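Local coordinates for MaoC-like dehydratase (Rhodospirillum rubrum, PDB 3EXZ), which probably acts as a dehydratase or hydratase of the MaoC-like, hotdog-fold family, with a substrate not yet established, at residues Ala23-Ala28 and Gly57-Ala62; Pro37-Glu42 and Ser48-Leu53; Ile107-Ser110 and Arg116-Val119; Ala62-Leu67 and Ser123-Gln128. One frame throughout, in Å; residues are numbered along the deposited sequence.

Contact 1 of 4, residues Ala23-Ala28 and Gly57-Ala62; sequences AAAIKA and GWHTAA
His-59 reaches from helix 57-72 to helix 23-33 and lays its imidazole against the backbone of Ala-25 and Ile-26. The tight part of the contact is here: CE1 of His-59 comes to 3.3 Å from O of Ala-25, and the same CE1 sits 3.7 Å from CA of Ile-26. Both approach the ring obliquely. CG of His-59 is anti to the backbone N (chi1 -179°), which extends the ring straight out from its own helix and lets one side chain span a CA-to-CA separation of 7.4 Å between His-59 and Ile-26. No direct hydrogen bond links the two segments. Instead a water bridges them, donating to O of Ile-26 at 3.1 Å and lying 2.9 Å from ND1 of His-59. The looser side is the methyl of the solvent-exposed Ala-25, whose CB stays 4.5 Å from CE1 of His-59, whereas Ile-26 is buried, its side chain touching Val-21, Ala-55 and Pro-94. Phe-29, one turn further along helix 23-33, stacks on the imidazole and helps to fix its rotation. With an alanine at His-59 the bridging water would probably lose its partner on helix 57-72, and Phe-29 its stacking ring. Such packing of a short helix against the long central helix is consistent with the helical layer of a MaoC-like hotdog domain.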
loop_
_atom_site.group_PDB
_atom_site.type_symbol
_atom_site.label_atom_id
_atom_site.label_comp_id
_atom_site.label_asym_id
_atom_site.label_seq_id
_atom_site.Cartn_x
_atom_site.Cartn_y
_atom_site.Cartn_z
ATOM N N ALA A 23 4.565 -19.419 2.350
ATOM C CA ALA A 23 4.521 -19.520 0.902
ATOM C C ALA A 23 3.123 -19.499 0.309
ATOM O O ALA A 23 2.848 -18.729 -0.610
ATOM C CB ALA A 23 5.266 -20.774 0.454
ATOM N N ALA A 24 2.234 -20.328 0.850
ATOM C CA ALA A 24 0.867 -20.410 0.346
ATOM C C ALA A 24 0.084 -19.108 0.506
ATOM O O ALA A 24 -0.771 -18.792 -0.326
ATOM C CB ALA A 24 0.125 -21.567 1.032
ATOM N N ALA A 25 0.374 -18.361 1.572
ATOM C CA ALA A 25 -0.297 -17.082 1.832
ATOM C C ALA A 25 0.243 -16.031 0.846
ATOM O O ALA A 25 -0.480 -15.139 0.415
ATOM C CB ALA A 25 -0.067 -16.650 3.280
ATOM N N ILE A 26 1.520 -16.143 0.496
ATOM C CA ILE A 26 2.115 -15.235 -0.477
ATOM C C ILE A 26 1.407 -15.460 -1.834
ATOM O O ILE A 26 0.969 -14.499 -2.473
ATOM C CB ILE A 26 3.631 -15.494 -0.598
ATOM C CG1 ILE A 26 4.309 -15.036 0.698
ATOM C CG2 ILE A 26 4.189 -14.790 -1.820
ATOM C CD1 ILE A 26 5.808 -15.295 0.769
ATOM N N LYS A 27 1.263 -16.724 -2.246
ATOM C CA LYS A 27 0.618 -17.069 -3.524
ATOM C C LYS A 27 -0.875 -16.749 -3.544
ATOM O O LYS A 27 -1.411 -16.292 -4.562
ATOM C CB LYS A 27 0.851 -18.549 -3.830
ATOM C CG LYS A 27 2.323 -18.911 -3.905
ATOM C CD LYS A 27 2.526 -20.386 -4.187
ATOM C CE LYS A 27 4.005 -20.704 -4.324
ATOM N NZ LYS A 27 4.274 -22.165 -4.325
ATOM N N ALA A 28 -1.551 -17.003 -2.426
ATOM C CA ALA A 28 -2.975 -16.689 -2.309
ATOM C C ALA A 28 -3.166 -15.164 -2.495
ATOM O O ALA A 28 -3.981 -14.738 -3.314
ATOM C CB ALA A 28 -3.512 -17.141 -0.935
ATOM N N GLY A 57 4.943 -6.376 -2.383
ATOM C CA GLY A 57 5.113 -5.252 -1.479
ATOM C C GLY A 57 3.738 -4.881 -0.924
ATOM O O GLY A 57 3.628 -4.434 0.222
ATOM N N TRP A 58 2.684 -5.104 -1.722
ATOM C CA TRP A 58 1.312 -4.788 -1.310
ATOM C C TRP A 58 0.745 -5.788 -0.311
ATOM O O TRP A 58 -0.190 -5.485 0.428
ATOM C CB TRP A 58 0.432 -4.641 -2.545
ATOM C CG TRP A 58 0.972 -3.569 -3.409
ATOM C CD1 TRP A 58 1.618 -3.723 -4.604
ATOM C CD2 TRP A 58 0.993 -2.175 -3.112
ATOM N NE1 TRP A 58 2.030 -2.502 -5.078
ATOM C CE2 TRP A 58 1.649 -1.529 -4.186
ATOM C CE3 TRP A 58 0.488 -1.395 -2.062
ATOM C CZ2 TRP A 58 1.845 -0.144 -4.224
ATOM C CZ3 TRP A 58 0.682 -0.013 -2.098
ATOM C CH2 TRP A 58 1.353 0.596 -3.172
ATOM N N HIS A 59 1.338 -6.978 -0.283
ATOM C CA HIS A 59 0.935 -8.010 0.667
ATOM C C HIS A 59 1.611 -7.620 2.007
ATOM O O HIS A 59 0.985 -7.663 3.070
ATOM C CB HIS A 59 1.403 -9.382 0.176
ATOM C CG HIS A 59 1.004 -10.509 1.072
ATOM N ND1 HIS A 59 1.566 -11.762 0.975
ATOM C CD2 HIS A 59 0.081 -10.584 2.062
ATOM C CE1 HIS A 59 1.009 -12.562 1.867
ATOM N NE2 HIS A 59 0.103 -11.872 2.538
ATOM N N THR A 60 2.882 -7.221 1.948
ATOM C CA THR A 60 3.613 -6.767 3.134
ATOM C C THR A 60 2.908 -5.529 3.725
ATOM O O THR A 60 2.760 -5.421 4.945
ATOM C CB THR A 60 5.075 -6.439 2.769
ATOM O OG1 THR A 60 5.723 -7.646 2.375
ATOM C CG2 THR A 60 5.834 -5.853 3.957
ATOM N N ALA A 61 2.456 -4.606 2.868
ATOM C CA ALA A 61 1.761 -3.406 3.342
ATOM C C ALA A 61 0.438 -3.787 4.046
ATOM O O ALA A 61 0.105 -3.216 5.088
ATOM C CB ALA A 61 1.499 -2.424 2.154
ATOM N N ALA A 62 -0.302 -4.752 3.488
ATOM C CA ALA A 62 -1.576 -5.206 4.082
ATOM C C ALA A 62 -1.366 -5.867 5.456
ATOM O O ALA A 62 -2.109 -5.599 6.399
ATOM C CB ALA A 62 -2.293 -6.174 3.135
HETATM O O HOH W 1 2.373 -11.824 -1.851
#

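Contact 2 of 4, residues Pro37-Glu42 and Ser48-Leu53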
loop_
_atom_site.group_PDB
_atom_site.type_symbol
_atom_site.label_atom_id
_atom_site.label_comp_id
_atom_site.label_asym_id
_atom_site.label_seq_id
_atom_site.Cartn_x
_atom_site.Cartn_y
_atom_site.Cartn_z
ATOM N N PRO A 37 4.837 -13.697 -11.763
ATOM C CA PRO A 37 5.662 -14.894 -11.560
ATOM C C PRO A 37 6.470 -14.916 -10.273
ATOM O O PRO A 37 6.428 -15.903 -9.532
ATOM C CB PRO A 37 6.578 -14.908 -12.788
ATOM C CG PRO A 37 5.759 -14.241 -13.835
ATOM C CD PRO A 37 5.038 -13.128 -13.109
ATOM N N PHE A 38 7.195 -13.838 -9.997
ATOM C CA PHE A 38 8.021 -13.824 -8.803
ATOM C C PHE A 38 7.297 -13.928 -7.464
ATOM O O PHE A 38 7.932 -14.180 -6.435
ATOM C CB PHE A 38 8.995 -12.634 -8.814
ATOM C CG PHE A 38 8.504 -11.437 -9.558
ATOM C CD1 PHE A 38 8.846 -11.239 -10.890
ATOM C CD2 PHE A 38 7.767 -10.463 -8.905
ATOM C CE1 PHE A 38 8.466 -10.078 -11.555
ATOM C CE2 PHE A 38 7.384 -9.304 -9.562
ATOM C CZ PHE A 38 7.736 -9.112 -10.890
ATOM N N HIS A 39 5.977 -13.775 -7.474
ATOM C CA HIS A 39 5.182 -13.887 -6.244
ATOM C C HIS A 39 4.262 -15.109 -6.281
ATOM O O HIS A 39 3.524 -15.360 -5.333
ATOM C CB HIS A 39 4.308 -12.642 -6.075
ATOM C CG HIS A 39 5.078 -11.368 -5.992
ATOM N ND1 HIS A 39 4.757 -10.243 -6.725
ATOM C CD2 HIS A 39 6.194 -11.059 -5.294
ATOM C CE1 HIS A 39 5.642 -9.295 -6.475
ATOM N NE2 HIS A 39 6.530 -9.768 -5.618
ATOM N N LEU A 40 4.332 -15.871 -7.369
ATOM C CA LEU A 40 3.463 -17.024 -7.590
ATOM C C LEU A 40 4.154 -18.359 -7.739
ATOM O O LEU A 40 3.595 -19.404 -7.394
ATOM C CB LEU A 40 2.639 -16.781 -8.864
ATOM C CG LEU A 40 1.501 -15.767 -8.777
ATOM C CD1 LEU A 40 0.855 -15.546 -10.150
ATOM C CD2 LEU A 40 0.483 -16.290 -7.770
ATOM N N ASP A 41 5.365 -18.328 -8.274
ATOM C CA ASP A 41 6.104 -19.559 -8.522
ATOM C C ASP A 41 7.551 -19.507 -8.058
ATOM O O ASP A 41 8.296 -18.581 -8.400
ATOM C CB ASP A 41 6.044 -19.900 -10.019
ATOM C CG ASP A 41 6.780 -21.188 -10.357
ATOM O OD1 ASP A 41 6.541 -22.208 -9.683
ATOM O OD2 ASP A 41 7.598 -21.183 -11.299
ATOM N N GLU A 42 7.940 -20.528 -7.297
ATOM C CA GLU A 42 9.279 -20.615 -6.737
ATOM C C GLU A 42 10.378 -20.732 -7.792
ATOM O O GLU A 42 11.481 -20.215 -7.598
ATOM C CB GLU A 42 9.346 -21.771 -5.715
ATOM C CG GLU A 42 8.845 -23.122 -6.225
ATOM C CD GLU A 42 7.336 -23.319 -6.068
ATOM O OE1 GLU A 42 6.590 -22.318 -6.079
ATOM O OE2 GLU A 42 6.896 -24.483 -5.935
ATOM N N SER A 48 14.334 -14.258 -11.328
ATOM C CA SER A 48 13.967 -12.842 -11.286
ATOM C C SER A 48 14.950 -12.077 -10.403
ATOM O O SER A 48 15.873 -12.662 -9.837
ATOM C CB SER A 48 12.567 -12.675 -10.690
ATOM O OG SER A 48 12.546 -13.049 -9.319
ATOM N N LEU A 49 14.748 -10.765 -10.295
ATOM C CA LEU A 49 15.591 -9.927 -9.443
ATOM C C LEU A 49 15.504 -10.399 -7.986
ATOM O O LEU A 49 16.475 -10.295 -7.232
ATOM C CB LEU A 49 15.152 -8.458 -9.501
ATOM C CG LEU A 49 15.650 -7.616 -10.681
ATOM C CD1 LEU A 49 15.580 -6.131 -10.314
ATOM C CD2 LEU A 49 17.092 -8.005 -11.022
ATOM N N PHE A 50 14.334 -10.901 -7.595
ATOM C CA PHE A 50 14.101 -11.392 -6.239
ATOM C C PHE A 50 14.889 -12.680 -5.998
ATOM O O PHE A 50 15.192 -13.023 -4.855
ATOM C CB PHE A 50 12.600 -11.670 -6.026
ATOM C CG PHE A 50 11.730 -10.441 -6.095
ATOM C CD1 PHE A 50 11.550 -9.632 -4.976
ATOM C CD2 PHE A 50 11.117 -10.072 -7.292
ATOM C CE1 PHE A 50 10.772 -8.469 -5.048
ATOM C CE2 PHE A 50 10.339 -8.916 -7.374
ATOM C CZ PHE A 50 10.168 -8.113 -6.249
ATOM N N GLY A 51 15.224 -13.378 -7.082
ATOM C CA GLY A 51 15.952 -14.633 -6.971
ATOM C C GLY A 51 15.349 -15.499 -5.873
ATOM O O GLY A 51 16.017 -15.787 -4.878
ATOM N N GLY A 52 14.097 -15.918 -6.060
ATOM C CA GLY A 52 13.401 -16.720 -5.065
ATOM C C GLY A 52 12.049 -16.098 -4.722
ATOM O O GLY A 52 11.829 -14.903 -4.932
ATOM N N LEU A 53 11.136 -16.904 -4.195
ATOM C CA LEU A 53 9.820 -16.400 -3.846
ATOM C C LEU A 53 9.922 -15.188 -2.930
ATOM O O LEU A 53 10.688 -15.185 -1.966
ATOM C CB LEU A 53 8.988 -17.479 -3.127
ATOM C CG LEU A 53 7.584 -17.858 -3.646
ATOM C CD1 LEU A 53 6.648 -18.088 -2.454
ATOM C CD2 LEU A 53 7.033 -16.773 -4.564
#
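Phe-38 and Phe-50 meet in neither a regular stack nor an edge-to-face pair: their planes are inclined at 32° and their centroids lie 5.0 Å apart. The first torsion of Phe-38, off the staggered positions (chi1 29°), turns its ring so that CE2 of Phe-50 comes over one face, 3.4 Å from CD2 of Phe-38. His-39 adds a third ring, its edge toward the face of Phe-50 with the planes at 62°, which completes an aromatic cluster. His-39 also packs on Asp-34, a pairing consistent with the Asp/His active-site motif of MaoC-like hydratases. CB of Phe-38 packs 3.6 Å from OG of Ser-48, a hydroxyl whose stronger partner is O of Ala-45; a weak bond from N of Phe-50 also reaches it. Beside the rings, CD2 of Leu-53 presses against the backbone, 3.3 Å from O of Phe-38 and 3.7 Å from C of His-39. A type I turn from Ser-48 to Gly-51 presents Phe-50 to the cluster. An alanine in place of Phe-38 would keep CB beside Ser-48 but is likely to strip the Phe-50 ring of the ring it packs on, leaving a gap there. Gln-77 of the second subunit packs on Phe-38, and Ile-80 of that subunit on Phe-50. Within the chain, the short helix 37-40 follows helix 23-33, against which His-39 and Leu-40 rest at Ala-30, while 48-53 forms part of the loop from helix 42-46 to helix 57-72, held to Arg-93 through O of Phe-50 and O of Leu-53.

Contact 3 of 4, residues Ile107-Ser110 and Arg116-Val119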
loop_
_atom_site.group_PDB
_atom_site.type_symbol
_atom_site.label_atom_id
_atom_site.label_comp_id
_atom_site.label_asym_id
_atom_site.label_seq_id
_atom_site.Cartn_x
_atom_site.Cartn_y
_atom_site.Cartn_z
ATOM N N ILE A 107 3.563 15.831 15.555
ATOM C CA ILE A 107 2.131 16.010 15.829
ATOM C C ILE A 107 1.838 17.429 15.337
ATOM O O ILE A 107 2.487 18.393 15.755
ATOM C CB ILE A 107 1.784 15.882 17.326
ATOM C CG1 ILE A 107 1.923 14.422 17.761
ATOM C CG2 ILE A 107 0.356 16.354 17.568
ATOM C CD1 ILE A 107 2.912 14.235 18.883
ATOM N N THR A 108 0.853 17.563 14.458
ATOM C CA THR A 108 0.539 18.849 13.869
ATOM C C THR A 108 -0.950 19.111 13.916
ATOM O O THR A 108 -1.696 18.733 13.006
ATOM C CB THR A 108 1.059 18.883 12.399
ATOM O OG1 THR A 108 2.482 18.663 12.395
ATOM C CG2 THR A 108 0.761 20.216 11.735
ATOM N N PRO A 109 -1.401 19.766 14.992
ATOM C CA PRO A 109 -2.816 20.085 15.177
ATOM C C PRO A 109 -3.407 20.897 14.042
ATOM O O PRO A 109 -2.714 21.682 13.397
ATOM C CB PRO A 109 -2.846 20.827 16.522
ATOM C CG PRO A 109 -1.454 21.355 16.691
ATOM C CD PRO A 109 -0.572 20.293 16.093
ATOM N N SER A 110 -4.690 20.671 13.786
ATOM C CA SER A 110 -5.397 21.403 12.751
ATOM C C SER A 110 -5.727 22.793 13.314
ATOM O O SER A 110 -6.282 22.920 14.411
ATOM C CB SER A 110 -6.687 20.667 12.366
ATOM O OG SER A 110 -7.487 21.447 11.492
ATOM N N ARG A 116 -8.481 17.827 16.536
ATOM C CA ARG A 116 -7.760 16.778 15.825
ATOM C C ARG A 116 -6.401 17.284 15.339
ATOM O O ARG A 116 -6.172 18.490 15.256
ATOM C CB ARG A 116 -8.596 16.315 14.630
ATOM C CG ARG A 116 -8.658 17.336 13.514
ATOM C CD ARG A 116 -9.150 16.717 12.229
ATOM N NE ARG A 116 -10.570 16.959 12.013
ATOM C CZ ARG A 116 -11.241 16.545 10.944
ATOM N NH1 ARG A 116 -10.621 15.854 9.995
ATOM N NH2 ARG A 116 -12.529 16.834 10.819
ATOM N N ALA A 117 -5.515 16.349 15.015
ATOM C CA ALA A 117 -4.169 16.664 14.548
ATOM C C ALA A 117 -3.718 15.619 13.543
ATOM O O ALA A 117 -4.272 14.519 13.499
ATOM C CB ALA A 117 -3.189 16.667 15.742
ATOM N N ILE A 118 -2.734 15.976 12.721
ATOM C CA ILE A 118 -2.164 15.028 11.773
ATOM C C ILE A 118 -0.875 14.552 12.449
ATOM O O ILE A 118 0.050 15.332 12.695
ATOM C CB ILE A 118 -1.880 15.676 10.406
ATOM C CG1 ILE A 118 -3.183 15.729 9.607
ATOM C CG2 ILE A 118 -0.820 14.883 9.658
ATOM C CD1 ILE A 118 -3.085 16.543 8.341
ATOM N N VAL A 119 -0.845 13.264 12.782
ATOM C CA VAL A 119 0.297 12.652 13.445
ATOM C C VAL A 119 1.111 11.857 12.438
ATOM O O VAL A 119 0.588 10.955 11.777
ATOM C CB VAL A 119 -0.161 11.695 14.591
ATOM C CG1 VAL A 119 1.053 11.137 15.338
ATOM C CG2 VAL A 119 -1.090 12.435 15.554
HETATM O O HOH W 2 2.227 15.423 11.538
#
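Thr-108 and Ile-118 form an antiparallel hydrogen-bonded pair, flanked by the non-hydrogen-bonded pairs Ile-107 with Val-119 and Pro-109 with Ala-117, in the beta hairpin of strands 97-109 and 116-126. N of Ile-118 points almost straight at O of Thr-108, at 175°, although it approaches from above the carbonyl plane; the return bond from N of Thr-108 to O of Ile-118 is more bent, at 143°. Past the non-hydrogen-bonded Pro-109, N of Ser-110 gives the next bond, to O of Arg-116 at 3.0 Å. On one face of the sheet the side chains of Ile-107 and Val-119 run alongside each other, with CG1 of Ile-107 4.2 Å from CG1 of Val-119. With chi1 of Ile-107 at -71°, CG2 is turned trans to the amide nitrogen and meets CB of Ala-117 at 4.0 Å. Leu-5 covers Ile-107 and Ala-117 on this face. Thr-108 and Ile-118 point to the opposite, exposed face. CB of Ser-110 rests 4.0 Å from CG of Arg-116, while the hydroxyl of Ser-110 bonds to N of Arg-113. Closest of the side-chain contacts is the methyl of Ala-117, whose CB lies 3.5 Å from CA of Pro-109.

Contact 4 of 4, residues Ala62-Leu67 and Ser123-Gln128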
loop_
_atom_site.group_PDB
_atom_site.type_symbol
_atom_site.label_atom_id
_atom_site.label_comp_id
_atom_site.label_asym_id
_atom_site.label_seq_id
_atom_site.Cartn_x
_atom_site.Cartn_y
_atom_site.Cartn_z
ATOM N N ALA A 62 -0.302 -4.752 3.488
ATOM C CA ALA A 62 -1.576 -5.206 4.082
ATOM C C ALA A 62 -1.366 -5.867 5.456
ATOM O O ALA A 62 -2.109 -5.599 6.399
ATOM C CB ALA A 62 -2.293 -6.174 3.135
ATOM N N ILE A 63 -0.361 -6.738 5.550
ATOM C CA ILE A 63 0.011 -7.409 6.806
ATOM C C ILE A 63 0.442 -6.329 7.816
ATOM O O ILE A 63 0.152 -6.423 9.015
ATOM C CB ILE A 63 1.190 -8.390 6.570
ATOM C CG1 ILE A 63 0.686 -9.614 5.815
ATOM C CG2 ILE A 63 1.831 -8.805 7.889
ATOM C CD1 ILE A 63 1.801 -10.543 5.355
ATOM N N THR A 64 1.133 -5.298 7.335
ATOM C CA THR A 64 1.563 -4.224 8.222
ATOM C C THR A 64 0.343 -3.524 8.811
ATOM O O THR A 64 0.308 -3.251 10.008
ATOM C CB THR A 64 2.452 -3.201 7.485
ATOM O OG1 THR A 64 3.715 -3.813 7.187
ATOM C CG2 THR A 64 2.690 -1.958 8.350
HETATM N N MSE A 65 -0.672 -3.251 7.989
HETATM C CA MSE A 65 -1.866 -2.585 8.506
HETATM C C MSE A 65 -2.562 -3.457 9.556
HETATM O O MSE A 65 -2.971 -2.953 10.600
HETATM C CB MSE A 65 -2.845 -2.239 7.382
HETATM C CG MSE A 65 -4.034 -1.429 7.882
HETATM SE SE MSE A 65 -3.479 0.241 8.732
HETATM C CE MSE A 65 -3.609 -0.227 10.599
ATOM N N ARG A 66 -2.697 -4.755 9.283
ATOM C CA ARG A 66 -3.316 -5.675 10.243
ATOM C C ARG A 66 -2.576 -5.618 11.591
ATOM O O ARG A 66 -3.204 -5.488 12.635
ATOM C CB ARG A 66 -3.296 -7.113 9.708
ATOM C CG ARG A 66 -3.663 -8.168 10.759
ATOM C CD ARG A 66 -3.672 -9.574 10.154
ATOM N NE ARG A 66 -4.157 -10.605 11.075
ATOM C CZ ARG A 66 -3.431 -11.189 12.029
ATOM N NH1 ARG A 66 -2.162 -10.841 12.216
ATOM N NH2 ARG A 66 -3.977 -12.130 12.796
ATOM N N LEU A 67 -1.251 -5.718 11.570
ATOM C CA LEU A 67 -0.468 -5.651 12.803
ATOM C C LEU A 67 -0.651 -4.315 13.510
ATOM O O LEU A 67 -0.712 -4.252 14.740
ATOM C CB LEU A 67 1.018 -5.837 12.506
ATOM C CG LEU A 67 1.392 -7.209 11.938
ATOM C CD1 LEU A 67 2.896 -7.276 11.666
ATOM C CD2 LEU A 67 0.956 -8.288 12.923
ATOM N N SER A 123 6.356 3.680 10.529
ATOM C CA SER A 123 6.325 2.263 10.853
ATOM C C SER A 123 7.347 1.483 10.032
ATOM O O SER A 123 7.349 1.539 8.801
ATOM C CB SER A 123 4.936 1.684 10.590
ATOM O OG SER A 123 3.947 2.407 11.301
ATOM N N ASP A 124 8.228 0.770 10.726
ATOM C CA ASP A 124 9.229 -0.061 10.077
ATOM C C ASP A 124 8.836 -1.514 10.335
ATOM O O ASP A 124 8.719 -1.948 11.486
ATOM C CB ASP A 124 10.629 0.212 10.639
ATOM C CG ASP A 124 11.244 1.495 10.097
ATOM O OD1 ASP A 124 12.369 1.834 10.520
ATOM O OD2 ASP A 124 10.615 2.161 9.245
ATOM N N THR A 125 8.592 -2.252 9.257
ATOM C CA THR A 125 8.236 -3.661 9.359
ATOM C C THR A 125 9.556 -4.412 9.237
ATOM O O THR A 125 10.291 -4.259 8.258
ATOM C CB THR A 125 7.275 -4.067 8.244
ATOM O OG1 THR A 125 6.297 -3.030 8.093
ATOM C CG2 THR A 125 6.564 -5.393 8.605
ATOM N N LEU A 126 9.856 -5.222 10.241
ATOM C CA LEU A 126 11.108 -5.956 10.279
ATOM C C LEU A 126 10.920 -7.459 10.346
ATOM O O LEU A 126 9.923 -7.946 10.892
ATOM C CB LEU A 126 11.902 -5.550 11.532
ATOM C CG LEU A 126 11.954 -4.074 11.958
ATOM C CD1 LEU A 126 12.450 -3.968 13.392
ATOM C CD2 LEU A 126 12.856 -3.291 11.021
ATOM N N ASN A 127 11.874 -8.191 9.771
ATOM C CA ASN A 127 11.853 -9.641 9.880
ATOM C C ASN A 127 12.764 -10.029 11.066
ATOM O O ASN A 127 13.321 -9.158 11.747
ATOM C CB ASN A 127 12.321 -10.343 8.601
ATOM C CG ASN A 127 13.672 -9.878 8.127
ATOM O OD1 ASN A 127 14.516 -9.439 8.911
ATOM N ND2 ASN A 127 13.895 -9.991 6.820
ATOM N N GLN A 128 12.922 -11.329 11.305
ATOM C CA GLN A 128 13.713 -11.824 12.431
ATOM C C GLN A 128 15.194 -11.492 12.374
ATOM O O GLN A 128 15.909 -11.641 13.364
ATOM C CB GLN A 128 13.534 -13.336 12.573
ATOM C CG GLN A 128 13.843 -14.118 11.312
ATOM C CD GLN A 128 12.601 -14.386 10.489
ATOM O OE1 GLN A 128 12.117 -13.516 9.758
ATOM N NE2 GLN A 128 12.066 -15.598 10.615
#
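Thr-64 and Thr-125 meet through their hydroxyls, OG1 of one lying 2.8 Å from OG1 of the other, in a hydrogen bond that is the sole close contact between helix segment 62-67 and strand segment 123-128. Around this bond the methyls fill in: CG2 of Thr-125 lies 3.6 Å from OG1 of Thr-64, and CG2 of Thr-64 lies 3.8 Å from OG1 of Thr-125. Both threonines are buried, and the two side chains slant across one another. On Thr-64, OG1 is anti to the carbonyl carbon (chi1 -70°), a position that also brings it to O of Thr-60 one turn earlier, so the hydroxyl is engaged both with its own helix and with the sheet. Thr-125 is set by the strand: its backbone is hydrogen-bonded to Val-133 and Gln-134 of strand 132-143, and both threonine side chains touch Gln-134. Further out, Leu-67 packs on Val-100 of strand 97-109 and on Ser-16 and His-19 of strand 13-20, while Met-65, a selenomethionine, meets Trp-58 of the second subunit. A long helix wrapped by an antiparallel sheet, held here by a buried threonine pair, is the hallmark of the hotdog fold, to whose clan this MaoC-like domain belongs.

From the N terminus, contact 1 is the first to open, on helix 23-33, and it closes a loop when the chain reaches helix 57-72. Contact 2 lies wholly within that loop, tying helix 37-40 to the segment before helix 57-72; the two touch through the Lys-27 to Glu-42 salt bridge. Contact 4 then opens on the same long helix, sharing Ala-62 with contact 1, and closes on strand 116-126. The hairpin of contact 3 falls inside this second loop, with its centre about 24 Å from that of contact 4. No loops cross. The contacts join the helical region to the central helix, and that helix to the antiparallel sheet, while contact 3 pairs two strands within it.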